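Side-chain contacts in flagellar hook associated protein type 3 FlgL (Legionella pneumophila subsp. pneumophila, PDB 5YTI), which probably acts as a structural component of the bacterial flagellum, a hook-associated member of the flagellin family found where hook and filament join: residues A[74-79]-A[175-180]; A[81-86]-A[122-127]; A[132-137]-A[142-147]; A[154-159]-A[182-187]; A[297-302]-A[328-333]. All blocks are in the same frame, centred on the assembly; numbering follows the deposited sequence. Where two conformers were deposited one is given.

From the N terminus, helix 49-96 supplies the first segments of contacts 1 and 2. Contact 2 closes first, folding helix 104-125 back on helix 49-96; contact 3 then closes the short loop 138-141, its second segment running into strand 146-148. Both nest inside the larger loop that contact 1 closes when 175-180 returns to helix 49-96. Contact 4 crosses contact 1: its segment 154-159 lies inside that loop, whereas 182-187 follows it, and both contacts use helix 179-184. Contact 5 comes later in series, pairing helix 296-307 with helix 316-374. F297 of contact 5 touches residues of contacts 2, 3 and 4, joining the helices to the small sheet.

Contact 1: residues A[74-79]-A[175-180]; sequences RLEEGI and VNDTGD
A buried meeting of two acidic side chains joins the middle of helix 49-96 to the loop that leads into the short helix 179-184. E76 points from its helix toward the loop, with CG anti to the backbone N (chi1 -166°) and the chain extended beyond it, which carries the carboxylate across to D177. There E76 OE1 lies 2.5 Å from D177 OD1. The two side chains cross at about a right angle and their carboxylate planes stand 88° apart. D177 presents OD1 to E76, and its other oxygen, OD2, forms a salt bridge with R348 of helix 316-374. That arginine probably offsets some of the negative charge collected here. The other E76 oxygen, OE2, rests 3.6 Å from N176 CA. N176 itself turns away from the helix, and its OD1 accepts from R163 N. The arrangement is consistent with the long-helix core of the flagellin family, here with a connecting loop laid across helices 49-96 and 316-374.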
# COMPACT_ATOMS: atom_id res chain seq x y z
N ARG A 74 -23.73 -5.59 4.04
CA ARG A 74 -23.67 -6.92 4.64
C ARG A 74 -23.40 -8.03 3.60
O ARG A 74 -22.67 -8.98 3.89
CB ARG A 74 -24.94 -7.20 5.44
CG ARG A 74 -24.99 -6.47 6.78
CD ARG A 74 -26.13 -6.95 7.69
NE ARG A 74 -26.62 -5.87 8.55
CZ ARG A 74 -26.13 -5.55 9.75
NH1 ARG A 74 -26.65 -4.53 10.43
NH2 ARG A 74 -25.12 -6.24 10.27
N LEU A 75 -23.96 -7.89 2.39
CA LEU A 75 -23.64 -8.78 1.28
C LEU A 75 -22.12 -8.71 0.98
O LEU A 75 -21.45 -9.74 0.81
CB LEU A 75 -24.45 -8.40 0.03
CG LEU A 75 -24.95 -9.51 -0.89
CD1 LEU A 75 -25.85 -10.46 -0.11
CD2 LEU A 75 -25.71 -8.93 -2.08
N GLU A 76 -21.60 -7.48 0.96
CA GLU A 76 -20.18 -7.20 0.79
C GLU A 76 -19.30 -7.69 1.98
O GLU A 76 -18.18 -8.09 1.79
CB GLU A 76 -19.97 -5.70 0.55
CG GLU A 76 -18.58 -5.35 0.02
CD GLU A 76 -18.15 -3.91 0.29
OE1 GLU A 76 -17.04 -3.72 0.83
OE2 GLU A 76 -18.90 -2.96 -0.06
N GLU A 77 -19.80 -7.64 3.22
CA GLU A 77 -19.03 -8.15 4.34
C GLU A 77 -18.75 -9.62 4.05
O GLU A 77 -17.64 -10.09 4.26
CB GLU A 77 -19.77 -7.94 5.67
CG GLU A 77 -19.12 -8.57 6.92
CD GLU A 77 -17.65 -8.15 7.17
OE1 GLU A 77 -17.29 -6.95 7.08
OE2 GLU A 77 -16.82 -9.03 7.48
N GLY A 78 -19.74 -10.33 3.52
CA GLY A 78 -19.67 -11.79 3.34
C GLY A 78 -18.76 -12.27 2.22
O GLY A 78 -18.19 -13.36 2.30
N ILE A 79 -18.65 -11.45 1.18
CA ILE A 79 -17.70 -11.68 0.10
C ILE A 79 -16.27 -11.41 0.58
O ILE A 79 -15.39 -12.25 0.39
CB ILE A 79 -18.03 -10.83 -1.14
CG1 ILE A 79 -19.37 -11.28 -1.75
CG2 ILE A 79 -16.90 -10.91 -2.16
CD1 ILE A 79 -19.39 -12.71 -2.28
N VAL A 175 -21.67 3.12 0.05
CA VAL A 175 -22.34 1.83 0.01
C VAL A 175 -21.58 0.80 -0.79
O VAL A 175 -22.13 -0.26 -1.10
CB VAL A 175 -23.75 1.93 -0.57
CG1 VAL A 175 -24.56 2.96 0.19
CG2 VAL A 175 -23.71 2.27 -2.05
N ASN A 176 -20.34 1.11 -1.13
CA ASN A 176 -19.50 0.15 -1.85
C ASN A 176 -18.05 0.45 -1.60
O ASN A 176 -17.69 1.50 -1.05
CB ASN A 176 -19.77 0.19 -3.36
CG ASN A 176 -19.37 1.50 -4.01
OD1 ASN A 176 -19.80 2.57 -3.61
ND2 ASN A 176 -18.57 1.41 -5.04
N ASP A 177 -17.21 -0.49 -2.01
CA ASP A 177 -15.78 -0.25 -2.12
C ASP A 177 -15.35 -0.60 -3.55
O ASP A 177 -16.15 -1.14 -4.32
CB ASP A 177 -15.01 -1.08 -1.11
CG ASP A 177 -15.34 -0.73 0.33
OD1 ASP A 177 -16.32 -1.28 0.86
OD2 ASP A 177 -14.59 0.07 0.94
N THR A 178 -14.11 -0.28 -3.91
CA THR A 178 -13.67 -0.50 -5.28
C THR A 178 -12.41 -1.34 -5.37
O THR A 178 -11.55 -1.30 -4.49
CB THR A 178 -13.51 0.83 -6.07
OG1 THR A 178 -12.42 1.60 -5.56
CG2 THR A 178 -14.79 1.62 -5.97
N GLY A 179 -12.33 -2.10 -6.45
CA GLY A 179 -11.34 -3.18 -6.61
C GLY A 179 -9.92 -2.71 -6.53
O GLY A 179 -9.05 -3.45 -6.07
N ASP A 180 -9.68 -1.47 -6.97
CA ASP A 180 -8.35 -0.90 -6.90
C ASP A 180 -7.94 -0.76 -5.44
O ASP A 180 -6.81 -1.04 -5.08
CB ASP A 180 -8.28 0.46 -7.61
CG ASP A 180 -9.05 1.54 -6.85
OD1 ASP A 180 -10.28 1.36 -6.65
OD2 ASP A 180 -8.41 2.56 -6.45

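Contact 2: residues A[81-86]-A[122-127]; sequences SNAVNS and LDYANT
Y124 lays its ring across one side of helix 49-96, where N82, A83 and S86 receive it. The two helices involved, 49-96 and 104-125, follow each other in the chain as an antiparallel helical hairpin, part of the N-terminal helical region of the flagellin family. Each of the three residues meets a different part of the ring. N82 sits over a face: its CB is 4.0 Å from the ring centroid and 22° off the normal, a CH-pi contact displaced toward the rim at CZ. S86, one turn further on, comes in at the edge near the ring plane, with OG 3.4 Å from Y124 CE2; that hydroxyl also takes part in a weak hydrogen bond with Q120. A83 CA approaches obliquely, 3.9 Å from Y124 CD2, and its CB packs there too. With CG anti to its own carbonyl carbon (chi1 -57°), Y124 sends the ring toward helix 49-96 while its backbone carbonyl remains at the end of helix 104-125. V84, on another side of helix 49-96, packs against helix 316-374. At the helix end, T127 OG1 donates to Y124 O over 2.7 Å, and T127 N reaches the same oxygen from the same face of the carbonyl plane.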
# COMPACT_ATOMS: atom_id res chain seq x y z
N SER A 81 -15.42 -11.49 3.67
CA SER A 81 -15.25 -12.60 4.65
C SER A 81 -14.79 -13.95 4.01
O SER A 81 -13.86 -14.62 4.53
CB SER A 81 -16.59 -12.77 5.38
OG SER A 81 -16.66 -13.95 6.15
N ASN A 82 -15.45 -14.31 2.90
CA ASN A 82 -15.05 -15.45 2.03
C ASN A 82 -13.59 -15.30 1.56
O ASN A 82 -12.84 -16.27 1.51
CB ASN A 82 -15.91 -15.52 0.74
CG ASN A 82 -17.34 -15.99 0.97
OD1 ASN A 82 -17.63 -16.73 1.91
ND2 ASN A 82 -18.24 -15.56 0.09
N ALA A 83 -13.24 -14.09 1.15
CA ALA A 83 -11.97 -13.83 0.58
C ALA A 83 -10.88 -13.92 1.63
O ALA A 83 -9.71 -14.20 1.30
CB ALA A 83 -11.96 -12.47 -0.07
N VAL A 84 -11.23 -13.69 2.89
CA VAL A 84 -10.23 -13.90 3.95
C VAL A 84 -10.00 -15.41 4.09
O VAL A 84 -8.86 -15.87 4.07
CB VAL A 84 -10.64 -13.25 5.30
CG1 VAL A 84 -9.78 -13.78 6.45
CG2 VAL A 84 -10.54 -11.73 5.17
N ASN A 85 -11.08 -16.17 4.18
CA ASN A 85 -10.99 -17.63 4.15
C ASN A 85 -9.99 -18.16 3.13
O ASN A 85 -9.15 -19.00 3.45
CB ASN A 85 -12.36 -18.22 3.85
CG ASN A 85 -13.25 -18.21 5.06
OD1 ASN A 85 -12.75 -18.08 6.19
ND2 ASN A 85 -14.56 -18.36 4.85
N SER A 86 -10.10 -17.66 1.90
CA SER A 86 -9.20 -18.07 0.84
C SER A 86 -7.74 -17.71 1.18
O SER A 86 -6.82 -18.48 0.90
CB SER A 86 -9.63 -17.46 -0.49
OG SER A 86 -10.89 -17.95 -0.91
N LEU A 122 -10.55 -14.37 -7.90
CA LEU A 122 -11.06 -13.64 -9.09
C LEU A 122 -12.61 -13.64 -9.18
O LEU A 122 -13.19 -12.72 -9.73
CB LEU A 122 -10.46 -14.22 -10.39
CG LEU A 122 -8.95 -14.04 -10.52
CD1 LEU A 122 -8.30 -15.04 -11.46
CD2 LEU A 122 -8.63 -12.61 -10.96
N ASP A 123 -13.24 -14.70 -8.68
CA ASP A 123 -14.69 -14.82 -8.73
C ASP A 123 -15.21 -13.79 -7.72
O ASP A 123 -16.12 -13.02 -8.04
CB ASP A 123 -15.19 -16.24 -8.38
CG ASP A 123 -14.90 -17.29 -9.50
OD1 ASP A 123 -14.28 -16.92 -10.51
OD2 ASP A 123 -15.29 -18.49 -9.36
N TYR A 124 -14.59 -13.74 -6.53
CA TYR A 124 -15.00 -12.79 -5.49
C TYR A 124 -14.81 -11.35 -5.95
O TYR A 124 -15.68 -10.50 -5.76
CB TYR A 124 -14.25 -13.02 -4.17
CG TYR A 124 -14.37 -14.42 -3.56
CD1 TYR A 124 -15.55 -15.17 -3.68
CD2 TYR A 124 -13.34 -14.97 -2.85
CE1 TYR A 124 -15.67 -16.44 -3.12
CE2 TYR A 124 -13.44 -16.23 -2.28
CZ TYR A 124 -14.61 -16.96 -2.42
OH TYR A 124 -14.67 -18.21 -1.86
N ALA A 125 -13.68 -11.08 -6.58
CA ALA A 125 -13.45 -9.73 -7.07
C ALA A 125 -14.47 -9.37 -8.14
O ALA A 125 -14.81 -8.20 -8.31
CB ALA A 125 -12.05 -9.60 -7.62
N ASN A 126 -14.95 -10.37 -8.87
CA ASN A 126 -15.84 -10.10 -10.00
C ASN A 126 -17.30 -10.43 -9.65
O ASN A 126 -18.13 -10.65 -10.55
CB ASN A 126 -15.38 -10.88 -11.24
CG ASN A 126 -14.07 -10.37 -11.79
OD1 ASN A 126 -13.82 -9.18 -11.85
ND2 ASN A 126 -13.21 -11.28 -12.20
N THR A 127 -17.61 -10.46 -8.36
CA THR A 127 -18.97 -10.72 -7.93
C THR A 127 -19.95 -9.64 -8.36
O THR A 127 -19.64 -8.43 -8.31
CB THR A 127 -19.08 -10.74 -6.42
OG1 THR A 127 -18.14 -11.65 -5.89
CG2 THR A 127 -20.46 -11.15 -6.03

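Contact 3: residues A[132-137]-A[142-147]; sequences GSYMFS and LTQPVS
F136 O, which P145 touches with its CB at 3.7 Å, is gripped by two polar groups from later in the chain: the backbone N of G179 and the hydroxyl of Y156. After helix 104-125 the chain loops round through 138-141, and 142-147 then runs alongside 132-137 in the same sense, leading into strand 146-148, which pairs antiparallel with 154-156.

The ring of Y134 carries most of the contact. Its CG lies anti to the carbonyl carbon (chi1 -65°), which turns the ring toward 142-147. Over one face lie two consecutive residues in CH-pi contact: Q144 CA is 3.7 Å from the ring centroid and P145 CD is 3.9 Å from it. The Q144 side chain runs on past the phenol, its amide plane nearly perpendicular to the ring, and CG comes near the hydroxyl oxygen. L142 O sits at the ring edge, whereas T143 O approaches obliquely, 3.2 Å from Y134 CD2.

At the later end of both segments P145 also meets S137, whose CB packs 3.6 Å from T143 O. S137 OG donates to Y134 O over 3.1 Å, standing 51° out of the carbonyl plane rather than on a lone pair, and has a weak bond to K140 O. At the earlier end L142 meets G132 and S133, swinging its branch back so that CD2 lies 3.9 Å from G132 O.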
# COMPACT_ATOMS: atom_id res chain seq x y z
N GLY A 132 -27.23 -7.43 -10.75
CA GLY A 132 -26.53 -7.96 -11.91
C GLY A 132 -25.50 -6.93 -12.35
O GLY A 132 -25.06 -6.95 -13.50
N SER A 133 -25.13 -6.02 -11.45
CA SER A 133 -24.01 -5.09 -11.66
C SER A 133 -22.85 -5.42 -10.69
O SER A 133 -23.08 -5.94 -9.61
CB SER A 133 -24.47 -3.64 -11.45
OG SER A 133 -25.06 -3.48 -10.18
N TYR A 134 -21.61 -5.12 -11.05
CA TYR A 134 -20.47 -5.63 -10.27
C TYR A 134 -20.26 -4.87 -8.96
O TYR A 134 -20.34 -3.66 -8.96
CB TYR A 134 -19.21 -5.60 -11.12
CG TYR A 134 -19.29 -6.54 -12.29
CD1 TYR A 134 -19.04 -7.91 -12.13
CD2 TYR A 134 -19.61 -6.08 -13.56
CE1 TYR A 134 -19.12 -8.78 -13.21
CE2 TYR A 134 -19.69 -6.94 -14.65
CZ TYR A 134 -19.45 -8.29 -14.47
OH TYR A 134 -19.52 -9.14 -15.55
N MSE A 135 -19.96 -5.55 -7.86
CA MSE A 135 -19.82 -4.83 -6.57
C MSE A 135 -18.54 -4.06 -6.45
O MSE A 135 -18.50 -3.05 -5.75
CB MSE A 135 -20.08 -5.64 -5.30
CG MSE A 135 -19.27 -6.90 -5.04
SE MSE A 135 -19.50 -7.51 -3.16
CE MSE A 135 -21.39 -8.10 -3.05
N PHE A 136 -17.48 -4.49 -7.12
CA PHE A 136 -16.18 -3.87 -6.88
C PHE A 136 -15.65 -3.10 -8.07
O PHE A 136 -14.46 -2.91 -8.24
CB PHE A 136 -15.16 -4.94 -6.49
CG PHE A 136 -15.47 -5.62 -5.19
CD1 PHE A 136 -15.62 -4.89 -4.03
CD2 PHE A 136 -15.56 -7.00 -5.12
CE1 PHE A 136 -15.89 -5.52 -2.82
CE2 PHE A 136 -15.82 -7.63 -3.92
CZ PHE A 136 -15.98 -6.89 -2.76
N SER A 137 -16.55 -2.62 -8.91
CA SER A 137 -16.13 -1.95 -10.11
C SER A 137 -16.20 -0.43 -10.00
O SER A 137 -15.68 0.27 -10.88
CB SER A 137 -17.02 -2.39 -11.26
OG SER A 137 -18.36 -2.30 -10.86
N LEU A 142 -21.35 -2.03 -15.01
CA LEU A 142 -21.52 -3.21 -15.87
C LEU A 142 -20.20 -3.64 -16.53
O LEU A 142 -20.21 -4.56 -17.37
CB LEU A 142 -22.63 -2.96 -16.91
CG LEU A 142 -23.96 -2.51 -16.24
CD1 LEU A 142 -24.82 -1.63 -17.14
CD2 LEU A 142 -24.76 -3.70 -15.69
N THR A 143 -19.08 -3.01 -16.14
CA THR A 143 -17.73 -3.47 -16.53
C THR A 143 -17.15 -4.46 -15.51
O THR A 143 -17.13 -4.18 -14.33
CB THR A 143 -16.77 -2.28 -16.68
OG1 THR A 143 -17.37 -1.31 -17.54
CG2 THR A 143 -15.45 -2.71 -17.28
N GLN A 144 -16.69 -5.63 -15.97
CA GLN A 144 -16.13 -6.65 -15.09
C GLN A 144 -14.87 -6.04 -14.50
O GLN A 144 -14.05 -5.47 -15.22
CB GLN A 144 -15.81 -7.92 -15.89
CG GLN A 144 -15.74 -9.22 -15.09
CD GLN A 144 -15.09 -10.39 -15.83
OE1 GLN A 144 -13.93 -10.34 -16.19
NE2 GLN A 144 -15.85 -11.45 -16.05
N PRO A 145 -14.74 -6.08 -13.17
CA PRO A 145 -13.65 -5.30 -12.60
C PRO A 145 -12.24 -5.83 -12.85
O PRO A 145 -11.36 -5.04 -13.17
CB PRO A 145 -13.96 -5.27 -11.09
CG PRO A 145 -15.03 -6.29 -10.88
CD PRO A 145 -15.77 -6.41 -12.17
N VAL A 146 -12.04 -7.14 -12.70
CA VAL A 146 -10.71 -7.74 -12.82
C VAL A 146 -10.65 -8.80 -13.90
O VAL A 146 -11.43 -9.78 -13.88
CB VAL A 146 -10.29 -8.40 -11.51
CG1 VAL A 146 -8.81 -8.74 -11.55
CG2 VAL A 146 -10.56 -7.46 -10.34
N SER A 147 -9.72 -8.59 -14.84
CA SER A 147 -9.44 -9.52 -15.93
C SER A 147 -7.93 -9.61 -16.19
O SER A 147 -7.16 -8.87 -15.58
CB SER A 147 -10.13 -9.07 -17.21
OG SER A 147 -9.53 -7.88 -17.71

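Contact 4: residues A[154-159]-A[182-187]; sequences YVYNGD and VFMRIP
Y154 offers its carbonyl to the end of the M184 side chain: the CE methyl of this selenomethionine lies 3.5 Å from Y154 O. Y154 opens strand 154-156, half of a two-stranded antiparallel sheet with 146-148, and the contact sets that strand against the end of helix 179-184. Its aromatic ring leads away from the helix and packs on L118 and L122 of helix 104-125. V155 follows with its side chain directed away from M184, but its backbone takes part, since V155 C is 4.2 Å from M184 CE.

At Y156 the contact is made by side chains. Y156 CB is 3.9 Å from M184 CG and 4.1 Å from its selenium. CG of Y156 is anti to the backbone N (chi1 176°), which takes the ring away from the helix and back along its own chain, where D159 O lies near the hydroxyl at the ring edge.

M184 can touch three successive strand residues because its chain is bent at chi2 and chi3, curling over the backbone; its selenium also packs on F297 of helix 296-307. The second subunit lies close by, where R185 NH2 forms a salt bridge with D180 OD2 of that neighbouring chain, and S160 of the same neighbour packs on Y156. In the loop after the strand, G158 places its backbone N over the centre of one face of the Y156 ring, 3.5 Å above its plane.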
# COMPACT_ATOMS: atom_id res chain seq x y z
N TYR A 154 -2.68 -9.27 -14.44
CA TYR A 154 -4.08 -8.91 -14.09
C TYR A 154 -4.28 -7.42 -13.93
O TYR A 154 -3.55 -6.81 -13.16
CB TYR A 154 -4.47 -9.52 -12.74
CG TYR A 154 -4.65 -10.99 -12.77
CD1 TYR A 154 -3.58 -11.84 -12.63
CD2 TYR A 154 -5.90 -11.54 -12.97
CE1 TYR A 154 -3.75 -13.20 -12.67
CE2 TYR A 154 -6.07 -12.90 -13.02
CZ TYR A 154 -4.99 -13.72 -12.86
OH TYR A 154 -5.14 -15.08 -12.92
N VAL A 155 -5.28 -6.85 -14.61
CA VAL A 155 -5.56 -5.40 -14.52
C VAL A 155 -6.96 -5.15 -13.97
O VAL A 155 -7.79 -6.05 -13.88
CB VAL A 155 -5.46 -4.66 -15.90
CG1 VAL A 155 -4.10 -4.89 -16.53
CG2 VAL A 155 -6.58 -5.08 -16.86
N TYR A 156 -7.22 -3.89 -13.63
CA TYR A 156 -8.49 -3.45 -13.07
C TYR A 156 -9.17 -2.47 -14.03
O TYR A 156 -8.60 -1.43 -14.43
CB TYR A 156 -8.26 -2.82 -11.69
CG TYR A 156 -9.49 -2.24 -11.06
CD1 TYR A 156 -10.51 -3.06 -10.61
CD2 TYR A 156 -9.64 -0.88 -10.93
CE1 TYR A 156 -11.65 -2.53 -10.05
CE2 TYR A 156 -10.78 -0.33 -10.37
CZ TYR A 156 -11.77 -1.16 -9.93
OH TYR A 156 -12.91 -0.62 -9.38
N ASN A 157 -10.40 -2.82 -14.41
CA ASN A 157 -11.11 -2.11 -15.47
C ASN A 157 -12.23 -1.25 -14.90
O ASN A 157 -13.02 -0.65 -15.64
CB ASN A 157 -11.68 -3.11 -16.51
CG ASN A 157 -10.65 -4.09 -16.99
OD1 ASN A 157 -10.82 -5.30 -16.81
ND2 ASN A 157 -9.54 -3.60 -17.56
N GLY A 158 -12.31 -1.19 -13.58
CA GLY A 158 -13.25 -0.29 -12.95
C GLY A 158 -12.64 1.09 -12.79
O GLY A 158 -11.68 1.45 -13.51
N ASP A 159 -13.23 1.86 -11.85
CA ASP A 159 -12.68 3.16 -11.36
C ASP A 159 -12.65 3.18 -9.83
O ASP A 159 -13.06 2.21 -9.15
CB ASP A 159 -13.45 4.38 -11.93
CG ASP A 159 -14.88 4.52 -11.38
OD1 ASP A 159 -15.12 4.10 -10.24
OD2 ASP A 159 -15.77 5.06 -12.08
N VAL A 182 -9.52 -2.61 -2.84
CA VAL A 182 -9.62 -3.88 -2.12
C VAL A 182 -8.58 -4.92 -2.55
O VAL A 182 -7.96 -5.53 -1.71
CB VAL A 182 -11.01 -4.50 -2.24
CG1 VAL A 182 -11.03 -5.84 -1.53
CG2 VAL A 182 -12.05 -3.57 -1.65
N PHE A 183 -8.38 -5.05 -3.86
CA PHE A 183 -7.58 -6.14 -4.40
C PHE A 183 -6.25 -5.79 -5.05
O PHE A 183 -5.37 -6.62 -5.08
CB PHE A 183 -8.43 -6.89 -5.43
CG PHE A 183 -9.66 -7.52 -4.85
CD1 PHE A 183 -9.59 -8.73 -4.21
CD2 PHE A 183 -10.89 -6.90 -4.97
CE1 PHE A 183 -10.73 -9.31 -3.68
CE2 PHE A 183 -12.04 -7.47 -4.45
CZ PHE A 183 -11.96 -8.68 -3.80
N MSE A 184 -6.09 -4.58 -5.59
CA MSE A 184 -4.93 -4.31 -6.45
C MSE A 184 -3.74 -3.62 -5.82
O MSE A 184 -2.59 -3.96 -6.10
CB MSE A 184 -5.30 -3.52 -7.70
CG MSE A 184 -6.60 -4.02 -8.34
SE MSE A 184 -6.39 -5.66 -9.41
CE MSE A 184 -4.81 -5.05 -10.42
N ARG A 185 -3.96 -2.61 -5.01
CA ARG A 185 -2.83 -1.83 -4.51
C ARG A 185 -2.51 -2.23 -3.10
O ARG A 185 -3.17 -1.80 -2.16
CB ARG A 185 -3.15 -0.35 -4.57
CG ARG A 185 -3.78 0.10 -5.87
CD ARG A 185 -3.07 -0.46 -7.08
NE ARG A 185 -3.58 0.19 -8.29
CZ ARG A 185 -3.04 0.02 -9.49
NH1 ARG A 185 -1.99 -0.79 -9.64
NH2 ARG A 185 -3.54 0.66 -10.54
N ILE A 186 -1.50 -3.08 -2.96
CA ILE A 186 -1.08 -3.64 -1.68
C ILE A 186 0.40 -3.72 -1.83
O ILE A 186 0.89 -4.23 -2.83
CB ILE A 186 -1.62 -5.05 -1.49
CG1 ILE A 186 -3.12 -5.03 -1.65
CG2 ILE A 186 -1.22 -5.59 -0.14
CD1 ILE A 186 -3.76 -6.35 -1.30
N PRO A 187 1.13 -3.19 -0.86
CA PRO A 187 2.53 -3.11 -1.16
C PRO A 187 3.19 -4.47 -1.03
O PRO A 187 2.79 -5.33 -0.20
CB PRO A 187 3.07 -2.10 -0.12
CG PRO A 187 1.86 -1.56 0.58
CD PRO A 187 0.82 -2.64 0.46

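Contact 5: residues A[297-302]-A[328-333]; sequences FSTVQR and LAQIDS
The segments 297-302 and 328-333 run nearly antiparallel, at 149° with their axes 10.1 Å apart at closest approach, and T299 and Q330 face each other with the nearest CA atoms. This is antiparallel helix packing in the helical bundle, consistent with the flagellin family, and it joins the short helix 296-307 to the long C-terminal helix 316-374.

Q330 crosses the gap with its chain extended beyond CG, putting its amide between T299 and R302. Q330 NE2 donates to T299 OG1 over 2.6 Å; the N-H to acceptor angle of 137° makes the bond bent, although the hydroxyl lies only 5° out of the amide plane. The other end of the amide, OE1, accepts a hydrogen bond from G189 N, so both ends of this buried group are engaged.

R302 comes to Q330 at about a right angle, its guanidinium plane turned from that of the amide, with NH1 2.7 Å from Q330 OE1. Bent at chi2 and chi3, R302 brings NH2 to E323 of helix 316-374 and NH1 to E294 in salt bridges. These acids probably help fix the guanidinium beside the amide.

On the apolar side, I331 packs on L87 and L90 of helix 49-96, bringing that helix into the same cluster. Its CD1 also reaches across to T299, where it lies 4.0 Å from the CG2 methyl.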
# COMPACT_ATOMS: atom_id res chain seq x y z
N PHE A 297 -3.61 -10.93 -6.67
CA PHE A 297 -3.58 -11.89 -7.74
C PHE A 297 -2.17 -12.26 -8.16
O PHE A 297 -1.83 -13.43 -8.14
CB PHE A 297 -4.40 -11.38 -8.89
CG PHE A 297 -5.75 -10.90 -8.47
CD1 PHE A 297 -6.63 -11.77 -7.86
CD2 PHE A 297 -6.13 -9.57 -8.66
CE1 PHE A 297 -7.87 -11.33 -7.46
CE2 PHE A 297 -7.38 -9.14 -8.27
CZ PHE A 297 -8.25 -10.02 -7.67
N SER A 298 -1.33 -11.29 -8.52
CA SER A 298 0.03 -11.67 -8.87
C SER A 298 0.77 -12.29 -7.65
O SER A 298 1.56 -13.19 -7.85
CB SER A 298 0.83 -10.55 -9.56
OG SER A 298 1.26 -9.59 -8.64
N THR A 299 0.47 -11.89 -6.42
CA THR A 299 1.05 -12.56 -5.23
C THR A 299 0.79 -14.08 -5.28
O THR A 299 1.69 -14.90 -5.04
CB THR A 299 0.52 -12.01 -3.87
OG1 THR A 299 1.11 -10.75 -3.57
CG2 THR A 299 0.88 -12.95 -2.74
N VAL A 300 -0.43 -14.45 -5.59
CA VAL A 300 -0.77 -15.87 -5.70
C VAL A 300 -0.17 -16.53 -6.95
O VAL A 300 0.24 -17.70 -6.87
CB VAL A 300 -2.28 -16.10 -5.68
CG1 VAL A 300 -2.55 -17.59 -5.75
CG2 VAL A 300 -2.91 -15.51 -4.42
N GLN A 301 -0.12 -15.80 -8.06
CA GLN A 301 0.53 -16.26 -9.29
C GLN A 301 1.96 -16.61 -8.99
O GLN A 301 2.49 -17.58 -9.52
CB GLN A 301 0.53 -15.18 -10.38
CG GLN A 301 -0.87 -14.78 -10.83
CD GLN A 301 -0.87 -14.07 -12.16
OE1 GLN A 301 -1.28 -14.66 -13.16
NE2 GLN A 301 -0.43 -12.81 -12.19
N ARG A 302 2.55 -15.80 -8.11
CA ARG A 302 3.92 -15.96 -7.67
C ARG A 302 4.12 -17.13 -6.72
O ARG A 302 5.19 -17.76 -6.73
CB ARG A 302 4.38 -14.69 -6.97
CG ARG A 302 4.79 -13.54 -7.89
CD ARG A 302 6.03 -12.86 -7.34
NE ARG A 302 5.77 -11.67 -6.54
CZ ARG A 302 6.59 -11.18 -5.61
NH1 ARG A 302 6.23 -10.09 -4.97
NH2 ARG A 302 7.75 -11.77 -5.29
N LEU A 328 5.19 -14.62 2.09
CA LEU A 328 4.44 -14.72 3.30
C LEU A 328 4.06 -13.31 3.70
O LEU A 328 2.95 -13.06 4.11
CB LEU A 328 5.30 -15.33 4.37
CG LEU A 328 4.60 -15.52 5.69
CD1 LEU A 328 3.43 -16.49 5.52
CD2 LEU A 328 5.64 -16.05 6.67
N ALA A 329 4.98 -12.38 3.58
CA ALA A 329 4.66 -11.01 3.99
C ALA A 329 3.52 -10.44 3.17
O ALA A 329 2.72 -9.67 3.66
CB ALA A 329 5.88 -10.11 3.89
N GLN A 330 3.45 -10.84 1.90
CA GLN A 330 2.46 -10.26 1.01
C GLN A 330 1.06 -10.79 1.24
O GLN A 330 0.09 -10.02 1.24
CB GLN A 330 2.89 -10.45 -0.44
CG GLN A 330 4.06 -9.54 -0.75
CD GLN A 330 4.48 -9.58 -2.19
OE1 GLN A 330 5.61 -9.19 -2.50
NE2 GLN A 330 3.58 -10.02 -3.10
N ILE A 331 0.97 -12.11 1.38
CA ILE A 331 -0.21 -12.75 1.89
C ILE A 331 -0.69 -12.07 3.17
O ILE A 331 -1.88 -11.85 3.30
CB ILE A 331 0.03 -14.21 2.22
CG1 ILE A 331 -0.08 -15.05 0.97
CG2 ILE A 331 -1.00 -14.68 3.21
CD1 ILE A 331 -1.28 -14.71 0.13
N ASP A 332 0.21 -11.75 4.10
CA ASP A 332 -0.19 -11.10 5.34
C ASP A 332 -0.62 -9.69 5.10
O ASP A 332 -1.67 -9.29 5.57
CB ASP A 332 0.93 -11.09 6.37
CG ASP A 332 1.18 -12.47 6.97
OD1 ASP A 332 0.43 -13.40 6.59
OD2 ASP A 332 2.12 -12.62 7.80
N SER A 333 0.19 -8.91 4.39
CA SER A 333 -0.14 -7.52 4.06
C SER A 333 -1.58 -7.42 3.55
O SER A 333 -2.28 -6.45 3.81
CB SER A 333 0.80 -6.98 2.99
OG SER A 333 1.93 -6.30 3.54